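Local coordinates for HNH nuclease domain-containing protein (Streptomyces coelicolor, PDB 5ZMO) that recognises phosphorothioated DNA through the sulfur-binding domain described here and, as a whole protein, is probably a type IV restriction endonuclease with an HNH nuclease domain, at residues L33-G38 against R54-P59; Y76-L81 against P114-R119; A80-R83 against C88-Q91; D84-V89 against E120-L125. All coordinates share one frame; numbering follows the deposited sequence.

Contact 1: L33-G38 against R54-P59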
loop_
_atom_site.group_PDB
_atom_site.type_symbol
_atom_site.label_atom_id
_atom_site.label_comp_id
_atom_site.label_asym_id
_atom_site.label_seq_id
_atom_site.Cartn_x
_atom_site.Cartn_y
_atom_site.Cartn_z
ATOM N N LEU A 33 0.806 1.808 0.411
ATOM C CA LEU A 33 0.823 2.875 -0.614
ATOM C C LEU A 33 2.235 3.235 -1.047
ATOM O O LEU A 33 2.489 3.389 -2.249
ATOM C CB LEU A 33 0.123 4.170 -0.173
ATOM C CG LEU A 33 -1.382 3.970 -0.095
ATOM C CD1 LEU A 33 -2.006 5.084 0.740
ATOM C CD2 LEU A 33 -2.003 3.912 -1.432
ATOM N N LEU A 34 3.128 3.480 -0.091
ATOM C CA LEU A 34 4.551 3.777 -0.499
ATOM C C LEU A 34 5.197 2.690 -1.357
ATOM O O LEU A 34 5.906 2.975 -2.359
ATOM C CB LEU A 34 5.390 4.057 0.743
ATOM C CG LEU A 34 5.302 5.427 1.395
ATOM C CD1 LEU A 34 6.068 5.417 2.710
ATOM C CD2 LEU A 34 5.915 6.457 0.484
ATOM N N TRP A 35 4.918 1.444 -1.023
ATOM C CA TRP A 35 5.450 0.306 -1.754
ATOM C C TRP A 35 4.874 0.344 -3.146
ATOM O O TRP A 35 5.614 0.202 -4.145
ATOM C CB TRP A 35 5.148 -1.000 -1.058
ATOM C CG TRP A 35 5.595 -2.177 -1.818
ATOM C CD1 TRP A 35 6.874 -2.700 -1.893
ATOM C CD2 TRP A 35 4.782 -3.008 -2.663
ATOM N NE1 TRP A 35 6.891 -3.780 -2.711
ATOM C CE2 TRP A 35 5.642 -3.993 -3.217
ATOM C CE3 TRP A 35 3.426 -2.995 -3.034
ATOM C CZ2 TRP A 35 5.180 -4.973 -4.075
ATOM C CZ3 TRP A 35 2.966 -3.995 -3.898
ATOM C CH2 TRP A 35 3.847 -4.939 -4.415
ATOM N N ALA A 36 3.548 0.526 -3.228
ATOM C CA ALA A 36 2.894 0.560 -4.571
ATOM C C ALA A 36 3.391 1.710 -5.481
ATOM O O ALA A 36 3.521 1.556 -6.695
ATOM C CB ALA A 36 1.394 0.625 -4.434
ATOM N N ILE A 37 3.740 2.862 -4.887
ATOM C CA ILE A 37 4.281 3.973 -5.668
ATOM C C ILE A 37 5.630 3.573 -6.189
ATOM O O ILE A 37 5.985 3.827 -7.368
ATOM C CB ILE A 37 4.303 5.293 -4.871
ATOM C CG1 ILE A 37 2.878 5.778 -4.611
ATOM C CG2 ILE A 37 5.118 6.331 -5.635
ATOM C CD1 ILE A 37 2.773 6.795 -3.473
ATOM N N GLY A 38 6.452 3.013 -5.313
ATOM C CA GLY A 38 7.769 2.470 -5.755
ATOM C C GLY A 38 7.668 1.425 -6.858
ATOM O O GLY A 38 8.453 1.444 -7.865
ATOM N N ARG A 54 2.250 -9.853 -0.483
ATOM C CA ARG A 54 2.490 -10.325 0.890
ATOM C C ARG A 54 3.966 -10.529 1.134
ATOM O O ARG A 54 4.527 -9.986 2.089
ATOM C CB ARG A 54 1.725 -11.575 1.172
ATOM C CG ARG A 54 2.067 -12.304 2.449
ATOM C CD ARG A 54 1.549 -13.722 2.328
ATOM N NE ARG A 54 2.405 -14.481 1.376
ATOM C CZ ARG A 54 2.070 -15.645 0.829
ATOM N NH1 ARG A 54 0.880 -16.204 1.056
ATOM N NH2 ARG A 54 2.904 -16.210 -0.039
ATOM N N ASP A 55 4.627 -11.238 0.229
ATOM C CA ASP A 55 6.048 -11.518 0.408
ATOM C C ASP A 55 6.979 -10.333 0.292
ATOM O O ASP A 55 7.944 -10.271 1.047
ATOM C CB ASP A 55 6.511 -12.697 -0.452
ATOM C CG ASP A 55 5.859 -14.055 -0.009
ATOM O OD1 ASP A 55 5.257 -14.200 1.095
ATOM O OD2 ASP A 55 6.020 -15.057 -0.737
ATOM N N ALA A 56 6.657 -9.366 -0.569
ATOM C CA ALA A 56 7.378 -8.157 -0.676
ATOM C C ALA A 56 7.166 -7.215 0.500
ATOM O O ALA A 56 8.101 -6.549 0.987
ATOM C CB ALA A 56 7.005 -7.443 -1.971
ATOM N N VAL A 57 5.924 -7.133 0.964
ATOM C CA VAL A 57 5.562 -6.060 1.851
ATOM C C VAL A 57 5.634 -6.455 3.320
ATOM O O VAL A 57 5.916 -5.615 4.186
ATOM C CB VAL A 57 4.186 -5.439 1.490
ATOM C CG1 VAL A 57 3.845 -4.296 2.457
ATOM C CG2 VAL A 57 4.218 -4.882 0.104
ATOM N N ALA A 58 5.450 -7.726 3.606
ATOM C CA ALA A 58 5.470 -8.194 5.010
ATOM C C ALA A 58 6.733 -7.765 5.783
ATOM O O ALA A 58 6.647 -7.302 6.947
ATOM C CB ALA A 58 5.249 -9.730 5.111
ATOM N N PRO A 59 7.923 -7.988 5.203
ATOM C CA PRO A 59 9.099 -7.562 5.956
ATOM C C PRO A 59 9.254 -6.054 6.100
ATOM O O PRO A 59 9.827 -5.621 7.093
ATOM C CB PRO A 59 10.309 -8.021 5.074
ATOM C CG PRO A 59 9.760 -8.685 3.896
ATOM C CD PRO A 59 8.260 -8.692 3.932
#
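In the helical core of the sulfur-binding domain, W35 of helix 28-41 packs against A56 and V57 of helix 50-63. V57 covers one face of the indole. Its CG2 methyl lies 3.4 Å from CD2 of W35, set off toward the rim of the ring system. CG2 of V57 also makes a CH-pi contact, 3.6 Å from the centroid of the five-membered ring of W35 and 18° off the normal. A56 comes in obliquely. Its CB is 3.7 Å from both CZ2 and NE1 of W35. In the tryptophan, CG lies anti to the backbone N (chi1 176°), which carries the indole out to helix 50-63. V57 gives the ring the methyl beside its backbone N. T53 and L60 of the same helix also touch W35, and V57 packs on V74 of helix 70-83. With an alanine at W35, the CG2 methyl of V57 would probably lose its aromatic surface and a gap would open between the helices. The contact is typical of apolar helix-to-helix packing in an alpha-helical core, here with a valine methyl over an indole face.

Contact 2: Y76-L81 against P114-R119. With nucleotides of chain B.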
loop_
_atom_site.group_PDB
_atom_site.type_symbol
_atom_site.label_atom_id
_atom_site.label_comp_id
_atom_site.label_asym_id
_atom_site.label_seq_id
_atom_site.Cartn_x
_atom_site.Cartn_y
_atom_site.Cartn_z
ATOM N N TYR A 76 -4.636 -6.359 5.946
ATOM C CA TYR A 76 -5.589 -5.277 6.326
ATOM C C TYR A 76 -5.670 -4.157 5.247
ATOM O O TYR A 76 -6.733 -3.956 4.703
ATOM C CB TYR A 76 -5.289 -4.725 7.676
ATOM C CG TYR A 76 -5.662 -5.705 8.789
ATOM C CD1 TYR A 76 -6.985 -6.057 9.004
ATOM C CD2 TYR A 76 -4.688 -6.238 9.614
ATOM C CE1 TYR A 76 -7.322 -6.903 10.019
ATOM C CE2 TYR A 76 -4.992 -7.188 10.569
ATOM C CZ TYR A 76 -6.316 -7.493 10.789
ATOM O OH TYR A 76 -6.672 -8.379 11.789
ATOM N N PRO A 77 -4.532 -3.558 4.856
ATOM C CA PRO A 77 -4.565 -2.480 3.806
ATOM C C PRO A 77 -4.812 -3.046 2.409
ATOM O O PRO A 77 -5.348 -2.346 1.568
ATOM C CB PRO A 77 -3.182 -1.817 3.907
ATOM C CG PRO A 77 -2.321 -2.902 4.497
ATOM C CD PRO A 77 -3.207 -3.666 5.492
ATOM N N PHE A 78 -4.416 -4.292 2.170
ATOM C CA PHE A 78 -4.614 -4.970 0.879
ATOM C C PHE A 78 -6.063 -4.961 0.480
ATOM O O PHE A 78 -6.385 -4.892 -0.699
ATOM C CB PHE A 78 -4.059 -6.373 0.940
ATOM C CG PHE A 78 -4.046 -7.092 -0.355
ATOM C CD1 PHE A 78 -2.984 -6.916 -1.236
ATOM C CD2 PHE A 78 -5.085 -7.935 -0.705
ATOM C CE1 PHE A 78 -2.950 -7.625 -2.429
ATOM C CE2 PHE A 78 -5.072 -8.618 -1.882
ATOM C CZ PHE A 78 -3.991 -8.446 -2.777
ATOM N N TRP A 79 -6.928 -5.032 1.478
ATOM C CA TRP A 79 -8.375 -4.860 1.280
ATOM C C TRP A 79 -8.935 -3.498 1.545
ATOM O O TRP A 79 -9.699 -2.965 0.730
ATOM C CB TRP A 79 -9.084 -5.858 2.226
ATOM C CG TRP A 79 -10.608 -5.936 1.998
ATOM C CD1 TRP A 79 -11.571 -5.490 2.869
ATOM C CD2 TRP A 79 -11.292 -6.594 0.950
ATOM N NE1 TRP A 79 -12.809 -5.729 2.348
ATOM C CE2 TRP A 79 -12.687 -6.454 1.212
ATOM C CE3 TRP A 79 -10.895 -7.259 -0.194
ATOM C CZ2 TRP A 79 -13.644 -6.945 0.365
ATOM C CZ3 TRP A 79 -11.874 -7.764 -1.043
ATOM C CH2 TRP A 79 -13.218 -7.600 -0.746
ATOM N N ALA A 80 -8.501 -2.851 2.617
ATOM C CA ALA A 80 -9.066 -1.577 3.066
ATOM C C ALA A 80 -8.813 -0.426 2.138
ATOM O O ALA A 80 -9.616 0.484 2.072
ATOM C CB ALA A 80 -8.580 -1.212 4.430
ATOM N N LEU A 81 -7.688 -0.436 1.427
ATOM C CA LEU A 81 -7.465 0.593 0.420
ATOM C C LEU A 81 -8.524 0.668 -0.732
ATOM O O LEU A 81 -8.685 1.725 -1.403
ATOM C CB LEU A 81 -6.078 0.420 -0.174
ATOM C CG LEU A 81 -4.811 1.137 0.294
ATOM C CD1 LEU A 81 -4.918 2.388 1.147
ATOM C CD2 LEU A 81 -3.600 0.315 0.475
ATOM N N PRO A 114 -5.826 -13.560 -5.280
ATOM C CA PRO A 114 -6.260 -12.484 -6.182
ATOM C C PRO A 114 -5.180 -11.502 -6.501
ATOM O O PRO A 114 -4.327 -11.228 -5.638
ATOM C CB PRO A 114 -7.312 -11.761 -5.398
ATOM C CG PRO A 114 -6.880 -11.934 -3.996
ATOM C CD PRO A 114 -6.384 -13.341 -3.937
ATOM N N SER A 115 -5.202 -10.986 -7.732
ATOM C CA SER A 115 -4.306 -9.891 -8.059
ATOM C C SER A 115 -4.876 -8.538 -7.634
ATOM O O SER A 115 -6.066 -8.346 -7.506
ATOM C CB SER A 115 -3.887 -9.952 -9.523
ATOM O OG SER A 115 -2.926 -10.967 -9.683
ATOM N N ALA A 116 -4.007 -7.579 -7.310
ATOM C CA ALA A 116 -4.468 -6.317 -6.902
ATOM C C ALA A 116 -3.383 -5.301 -7.111
ATOM O O ALA A 116 -2.220 -5.672 -7.294
ATOM C CB ALA A 116 -4.833 -6.310 -5.431
ATOM N N GLY A 117 -3.827 -4.048 -7.063
ATOM C CA GLY A 117 -2.916 -2.905 -7.107
ATOM C C GLY A 117 -3.633 -1.604 -7.345
ATOM O O GLY A 117 -4.836 -1.453 -7.100
ATOM N N LEU A 118 -2.851 -0.589 -7.726
ATOM C CA LEU A 118 -3.392 0.760 -7.911
ATOM C C LEU A 118 -4.449 0.736 -9.046
ATOM O O LEU A 118 -4.412 -0.120 -9.919
ATOM C CB LEU A 118 -2.271 1.744 -8.302
ATOM C CG LEU A 118 -1.235 1.940 -7.185
ATOM C CD1 LEU A 118 -0.047 2.708 -7.752
ATOM C CD2 LEU A 118 -1.736 2.653 -5.965
ATOM N N ARG A 119 -5.364 1.678 -8.976
ATOM C CA ARG A 119 -6.244 1.999 -10.118
ATOM C C ARG A 119 -5.430 2.341 -11.395
ATOM O O ARG A 119 -4.328 2.870 -11.295
ATOM C CB ARG A 119 -7.116 3.143 -9.762
ATOM C CG ARG A 119 -8.237 2.781 -8.797
ATOM C CD ARG A 119 -8.522 3.903 -7.839
ATOM N NE ARG A 119 -9.639 4.791 -8.143
ATOM C CZ ARG A 119 -9.595 5.915 -8.863
ATOM N NH1 ARG A 119 -10.702 6.623 -9.007
ATOM N NH2 ARG A 119 -8.497 6.331 -9.478
ATOM P P DC B 5 -3.080 -3.314 15.101
ATOM O OP1 DC B 5 -2.144 -2.361 15.729
ATOM O OP2 DC B 5 -2.698 -4.596 14.509
ATOM O "O5'" DC B 5 -4.225 -3.668 16.155
ATOM C "C5'" DC B 5 -4.815 -2.626 16.923
ATOM C "C4'" DC B 5 -5.581 -3.236 18.071
ATOM O "O4'" DC B 5 -6.776 -3.908 17.625
ATOM C "C3'" DC B 5 -4.813 -4.260 18.905
ATOM O "O3'" DC B 5 -5.236 -4.034 20.271
ATOM C "C2'" DC B 5 -5.341 -5.596 18.388
ATOM C "C1'" DC B 5 -6.790 -5.290 18.019
ATOM N N1 DC B 5 -7.395 -6.071 16.913
ATOM C C2 DC B 5 -8.648 -6.656 17.056
ATOM O O2 DC B 5 -9.204 -6.645 18.174
ATOM N N3 DC B 5 -9.199 -7.309 16.004
ATOM C C4 DC B 5 -8.536 -7.388 14.848
ATOM N N4 DC B 5 -9.125 -8.020 13.834
ATOM C C5 DC B 5 -7.273 -6.765 14.666
ATOM C C6 DC B 5 -6.735 -6.142 15.715
#
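F78 of helix 70-83 meets A116 and P114 at strand 115-117. The closest approach is from the far end of the ring: CZ of F78 is 3.5 Å from CB of A116, which comes in obliquely. The carbonyl of P114 sits at the ring edge, near its plane, with O 4.0 Å from CZ of F78. On the same flank, CE2 of F78 lies 4.3 Å from CG of the proline ring. With CG anti to the backbone N (chi1 -173°), the phenyl extends to the strand. W50 then meets F78 edge-to-face. The strand itself is held on its two sides by backbone bonds of A116 to Q48 and of G117 to C88. Farther out, Y76 on the same helix reaches the DNA. N4 of DC5 of chain B donates to OH of Y76 at 3.2 Å, with an N-H...O angle of 146°. OH of Y76 also lies 3.4 Å from C5 of DC5 of chain B. A phenylalanine in place of Y76 would probably leave the cytosine amino group without this acceptor. The chemistry is thus divided: F78 seats the helix by apolar contact, while Y76 offers a hydroxyl oxygen to the amino group of a cytosine.

Contact 3: A80-R83 against C88-Q91. With nucleotides of chain B.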
loop_
_atom_site.group_PDB
_atom_site.type_symbol
_atom_site.label_atom_id
_atom_site.label_comp_id
_atom_site.label_asym_id
_atom_site.label_seq_id
_atom_site.Cartn_x
_atom_site.Cartn_y
_atom_site.Cartn_z
ATOM N N ALA A 80 -8.501 -2.851 2.617
ATOM C CA ALA A 80 -9.066 -1.577 3.066
ATOM C C ALA A 80 -8.813 -0.426 2.138
ATOM O O ALA A 80 -9.616 0.484 2.072
ATOM C CB ALA A 80 -8.580 -1.212 4.430
ATOM N N LEU A 81 -7.688 -0.436 1.427
ATOM C CA LEU A 81 -7.465 0.593 0.420
ATOM C C LEU A 81 -8.524 0.668 -0.732
ATOM O O LEU A 81 -8.685 1.725 -1.403
ATOM C CB LEU A 81 -6.078 0.420 -0.174
ATOM C CG LEU A 81 -4.811 1.137 0.294
ATOM C CD1 LEU A 81 -4.918 2.388 1.147
ATOM C CD2 LEU A 81 -3.600 0.315 0.475
ATOM N N VAL A 82 -9.209 -0.422 -1.033
ATOM C CA VAL A 82 -10.350 -0.408 -2.003
ATOM C C VAL A 82 -11.345 0.649 -1.582
ATOM O O VAL A 82 -11.729 1.603 -2.373
ATOM C CB VAL A 82 -10.998 -1.821 -2.163
ATOM C CG1 VAL A 82 -12.260 -1.768 -3.055
ATOM C CG2 VAL A 82 -9.982 -2.789 -2.731
ATOM N N ARG A 83 -11.727 0.607 -0.312
ATOM C CA ARG A 83 -12.663 1.610 0.261
ATOM C C ARG A 83 -12.178 3.059 0.203
ATOM O O ARG A 83 -12.989 3.986 0.083
ATOM C CB ARG A 83 -13.077 1.262 1.710
ATOM C CG ARG A 83 -14.545 0.917 1.924
ATOM C CD ARG A 83 -15.049 1.224 3.346
ATOM N NE ARG A 83 -16.477 0.887 3.490
ATOM C CZ ARG A 83 -16.968 -0.353 3.639
ATOM N NH1 ARG A 83 -18.290 -0.531 3.745
ATOM N NH2 ARG A 83 -16.161 -1.423 3.686
ATOM N N CYS A 88 -7.459 -1.694 -6.243
ATOM C CA CYS A 88 -8.353 -2.636 -6.967
ATOM C C CYS A 88 -7.950 -4.043 -6.584
ATOM O O CYS A 88 -6.779 -4.370 -6.640
ATOM C CB CYS A 88 -8.128 -2.536 -8.480
ATOM S SG CYS A 88 -8.362 -0.868 -9.079
ATOM N N VAL A 89 -8.910 -4.885 -6.240
ATOM C CA VAL A 89 -8.662 -6.290 -5.964
ATOM C C VAL A 89 -9.495 -7.104 -6.974
ATOM O O VAL A 89 -10.682 -7.007 -6.987
ATOM C CB VAL A 89 -9.038 -6.665 -4.500
ATOM C CG1 VAL A 89 -8.874 -8.148 -4.280
ATOM C CG2 VAL A 89 -8.173 -5.933 -3.449
ATOM N N GLU A 90 -8.857 -7.848 -7.842
ATOM C CA GLU A 90 -9.556 -8.718 -8.810
ATOM C C GLU A 90 -10.128 -9.936 -8.057
ATOM O O GLU A 90 -9.608 -10.330 -7.004
ATOM C CB GLU A 90 -8.616 -9.273 -9.869
ATOM C CG GLU A 90 -7.968 -8.309 -10.802
ATOM C CD GLU A 90 -7.393 -9.042 -12.038
ATOM O OE1 GLU A 90 -7.614 -8.554 -13.172
ATOM O OE2 GLU A 90 -6.757 -10.129 -11.897
ATOM N N GLN A 91 -11.205 -10.520 -8.590
ATOM C CA GLN A 91 -11.791 -11.757 -8.008
ATOM C C GLN A 91 -12.293 -11.515 -6.615
ATOM O O GLN A 91 -12.332 -12.481 -5.811
ATOM C CB GLN A 91 -10.802 -12.934 -8.019
ATOM C CG GLN A 91 -10.135 -13.258 -9.354
ATOM C CD GLN A 91 -9.299 -14.540 -9.295
ATOM O OE1 GLN A 91 -9.834 -15.647 -9.427
ATOM N NE2 GLN A 91 -8.009 -14.415 -9.047
ATOM P P DG B 3 -12.261 -0.198 6.568
ATOM O OP1 DG B 3 -12.424 0.926 5.632
ATOM O OP2 DG B 3 -12.633 -1.556 6.172
ATOM O "O5'" DG B 3 -10.753 -0.124 7.053
ATOM C "C5'" DG B 3 -10.157 1.108 7.577
ATOM C "C4'" DG B 3 -9.315 0.762 8.787
ATOM O "O4'" DG B 3 -10.178 0.435 9.909
ATOM C "C3'" DG B 3 -8.423 -0.477 8.611
ATOM O "O3'" DG B 3 -7.299 -0.324 9.481
ATOM C "C2'" DG B 3 -9.259 -1.590 9.215
ATOM C "C1'" DG B 3 -9.836 -0.872 10.411
ATOM N N9 DG B 3 -11.043 -1.462 10.990
ATOM C C8 DG B 3 -12.040 -2.144 10.343
ATOM N N7 DG B 3 -13.023 -2.491 11.141
ATOM C C5 DG B 3 -12.651 -2.000 12.382
ATOM C C6 DG B 3 -13.299 -2.105 13.647
ATOM O O6 DG B 3 -14.397 -2.612 13.903
ATOM N N1 DG B 3 -12.575 -1.470 14.646
ATOM C C2 DG B 3 -11.346 -0.870 14.472
ATOM N N2 DG B 3 -10.814 -0.275 15.550
ATOM N N3 DG B 3 -10.743 -0.755 13.300
ATOM C C4 DG B 3 -11.437 -1.356 12.311
#
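V82, near the end of helix 70-83, and V89 of strand 88-89 meet methyl to methyl. Their side chains cross at about a right angle, with CG2 of V82 3.7 Å from CG2 of V89. Each valine has CG1 anti to its own nitrogen (chi1 174° and 175°), and each uses the other methyl, CG2, for the contact. The CB of V82 points toward the strand. The same CG2 of V82 lies 4.5 Å from the backbone N of C88. The CB of C88 points away from the helix, and its side chain touches R119. V89 packs on A116 of the neighbouring strand and on P114 just before it, and W87 touches V82. The helix end also borders the DNA. CB of A80 is 3.6 Å from O5' of DG3 of chain B. R83 runs alongside the same phosphate, its chain extended from CG to NE, and its CD is 3.5 Å from OP1 of DG3 of chain B. Between helix and strand the contact is apolar. Toward the DNA, carbon meets phosphate oxygen, and the positive charge of R83, not closely paired with OP1 or OP2 of DG3, would probably add only a long-range attraction.

Contact 4: D84-V89 against E120-L125; sequences DDLWCV and EDDYNL
L86 and D122 are joined by a water, and their direct contacts are long. Charge enters through arginines that hold D122. The ordered water donates to OD2 of D122 at 2.6 Å and, more weakly, to the backbone O of L86 at 2.8 Å. The direct approaches are looser: O of D85 is 4.4 Å from OD2 of D122, and CD2 of L86 is 4.5 Å from the same OD2. R12 of helix 9-14, outside both segments, ties these two oxygens together. NH2 of R12 makes a salt bridge to D122 OD2 and a hydrogen bond to D85 O. R119 NH2 adds a second salt bridge to D122 OD2 and one to D121 OD1. OD2 of D122 is therefore gripped by two arginines and a water, which would probably keep the carboxylate ionised. D121 OD1 also takes a weak bond from the backbone N of D122, at 2.7 Å and 128°. The apolar part is small. L86 starts away from helix 120-128, but its end swings back, and it packs on F9 and V13. D85, with positive phi (62°), is the C-prime residue of a Schellman motif, with L86 N bonded to L81 O and D85 N to V82 O. The loop that follows a Schellman-ended helix thus meets the acidic first turn of a helix that has R119 at its N-cap.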
loop_
_atom_site.group_PDB
_atom_site.type_symbol
_atom_site.label_atom_id
_atom_site.label_comp_id
_atom_site.label_asym_id
_atom_site.label_seq_id
_atom_site.Cartn_x
_atom_site.Cartn_y
_atom_site.Cartn_z
ATOM N N ASP A 84 -10.851 3.277 0.260
ATOM C CA ASP A 84 -10.269 4.597 0.107
ATOM C C ASP A 84 -10.108 5.072 -1.362
ATOM O O ASP A 84 -9.518 6.135 -1.575
ATOM C CB ASP A 84 -8.865 4.630 0.744
ATOM C CG ASP A 84 -8.895 4.474 2.242
ATOM O OD1 ASP A 84 -9.621 5.237 2.932
ATOM O OD2 ASP A 84 -8.138 3.619 2.737
ATOM N N ASP A 85 -10.650 4.333 -2.311
ATOM C CA ASP A 85 -10.632 4.654 -3.753
ATOM C C ASP A 85 -9.210 4.694 -4.265
ATOM O O ASP A 85 -8.937 5.458 -5.189
ATOM C CB ASP A 85 -11.344 5.989 -4.078
ATOM C CG ASP A 85 -12.802 5.994 -3.630
ATOM O OD1 ASP A 85 -13.433 4.911 -3.696
ATOM O OD2 ASP A 85 -13.303 7.058 -3.197
ATOM N N LEU A 86 -8.335 3.877 -3.682
ATOM C CA LEU A 86 -6.898 3.859 -4.057
ATOM C C LEU A 86 -6.404 2.525 -4.543
ATOM O O LEU A 86 -5.190 2.340 -4.805
ATOM C CB LEU A 86 -6.103 4.315 -2.835
ATOM C CG LEU A 86 -6.159 5.792 -2.535
ATOM C CD1 LEU A 86 -5.695 6.107 -1.111
ATOM C CD2 LEU A 86 -5.286 6.502 -3.603
ATOM N N TRP A 87 -7.297 1.558 -4.677
ATOM C CA TRP A 87 -6.873 0.180 -4.842
ATOM C C TRP A 87 -7.922 -0.687 -5.509
ATOM O O TRP A 87 -9.104 -0.425 -5.336
ATOM C CB TRP A 87 -6.472 -0.361 -3.483
ATOM C CG TRP A 87 -5.619 -1.550 -3.394
ATOM C CD1 TRP A 87 -6.014 -2.789 -2.932
ATOM C CD2 TRP A 87 -4.218 -1.659 -3.626
ATOM N NE1 TRP A 87 -4.975 -3.644 -2.907
ATOM C CE2 TRP A 87 -3.836 -2.977 -3.275
ATOM C CE3 TRP A 87 -3.218 -0.760 -4.062
ATOM C CZ2 TRP A 87 -2.535 -3.445 -3.395
ATOM C CZ3 TRP A 87 -1.920 -1.207 -4.131
ATOM C CH2 TRP A 87 -1.572 -2.553 -3.785
ATOM N N CYS A 88 -7.459 -1.694 -6.243
ATOM C CA CYS A 88 -8.353 -2.636 -6.967
ATOM C C CYS A 88 -7.950 -4.043 -6.584
ATOM O O CYS A 88 -6.779 -4.370 -6.640
ATOM C CB CYS A 88 -8.128 -2.536 -8.480
ATOM S SG CYS A 88 -8.362 -0.868 -9.079
ATOM N N VAL A 89 -8.910 -4.885 -6.240
ATOM C CA VAL A 89 -8.662 -6.290 -5.964
ATOM C C VAL A 89 -9.495 -7.104 -6.974
ATOM O O VAL A 89 -10.682 -7.007 -6.987
ATOM C CB VAL A 89 -9.038 -6.665 -4.500
ATOM C CG1 VAL A 89 -8.874 -8.148 -4.280
ATOM C CG2 VAL A 89 -8.173 -5.933 -3.449
ATOM N N GLU A 120 -5.978 2.045 -12.569
ATOM C CA GLU A 120 -5.219 2.256 -13.824
ATOM C C GLU A 120 -4.837 3.720 -14.016
ATOM O O GLU A 120 -3.689 4.027 -14.420
ATOM C CB GLU A 120 -5.945 1.726 -15.097
ATOM C CG GLU A 120 -5.048 1.824 -16.339
ATOM C CD GLU A 120 -5.710 1.465 -17.667
ATOM O OE1 GLU A 120 -6.688 0.661 -17.644
ATOM O OE2 GLU A 120 -5.237 2.010 -18.725
ATOM N N ASP A 121 -5.785 4.605 -13.806
ATOM C CA ASP A 121 -5.526 6.053 -13.978
ATOM C C ASP A 121 -4.423 6.552 -13.046
ATOM O O ASP A 121 -3.535 7.279 -13.441
ATOM C CB ASP A 121 -6.807 6.868 -13.824
ATOM C CG ASP A 121 -7.546 6.665 -12.474
ATOM O OD1 ASP A 121 -7.143 5.845 -11.619
ATOM O OD2 ASP A 121 -8.561 7.376 -12.249
ATOM N N ASP A 122 -4.431 6.086 -11.805
ATOM C CA ASP A 122 -3.347 6.428 -10.864
ATOM C C ASP A 122 -2.002 5.852 -11.270
ATOM O O ASP A 122 -0.993 6.566 -11.215
ATOM C CB ASP A 122 -3.728 6.027 -9.439
ATOM C CG ASP A 122 -4.982 6.671 -8.973
ATOM O OD1 ASP A 122 -5.253 7.842 -9.389
ATOM O OD2 ASP A 122 -5.673 6.078 -8.058
ATOM N N TYR A 123 -1.954 4.558 -11.588
ATOM C CA TYR A 123 -0.737 3.921 -12.023
ATOM C C TYR A 123 -0.179 4.658 -13.264
ATOM O O TYR A 123 1.056 4.929 -13.348
ATOM C CB TYR A 123 -1.012 2.457 -12.373
ATOM C CG TYR A 123 0.140 1.675 -12.906
ATOM C CD1 TYR A 123 0.990 1.020 -12.068
ATOM C CD2 TYR A 123 0.348 1.532 -14.270
ATOM C CE1 TYR A 123 2.057 0.225 -12.528
ATOM C CE2 TYR A 123 1.443 0.825 -14.757
ATOM C CZ TYR A 123 2.299 0.151 -13.893
ATOM O OH TYR A 123 3.417 -0.606 -14.316
ATOM N N ASN A 124 -1.057 4.894 -14.237
ATOM C CA ASN A 124 -0.595 5.643 -15.462
ATOM C C ASN A 124 -0.073 7.032 -15.113
ATOM O O ASN A 124 0.913 7.465 -15.734
ATOM C CB ASN A 124 -1.607 5.715 -16.580
ATOM C CG ASN A 124 -1.981 4.347 -17.141
ATOM O OD1 ASN A 124 -3.103 4.165 -17.637
ATOM N ND2 ASN A 124 -1.100 3.397 -17.020
ATOM N N LEU A 125 -0.711 7.759 -14.178
ATOM C CA LEU A 125 -0.192 9.068 -13.738
ATOM C C LEU A 125 1.228 8.959 -13.139
ATOM O O LEU A 125 2.124 9.731 -13.484
ATOM C CB LEU A 125 -1.139 9.737 -12.718
ATOM C CG LEU A 125 -0.627 10.947 -11.966
ATOM C CD1 LEU A 125 -0.422 12.093 -12.929
ATOM C CD2 LEU A 125 -1.580 11.345 -10.877
HETATM O O HOH W 1 -4.883 3.818 -7.119
#

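In the fold
Contacts 1 and 2 lie in the core, contact 4 is buried farther from the centre, and contact 3 is at the surface. Contacts 2 and 3 both seat helix 70-83 on the small sheet, through neighbouring strands 115-117 and 88-89. Contact 4 uses the loop that links this helix to strand 88-89. Contact 1 joins two other helices, and L33 packs on L81 to tie it to contacts 2 and 3. A36 against W87 ties contact 1 to contact 4. Chemistry follows place. Contact 1 is aromatic and apolar, and contacts 2 and 3 are apolar with residues reaching DNA. Contact 4 instead relies on a bridging water, with salt bridges from R12 and R119 alongside.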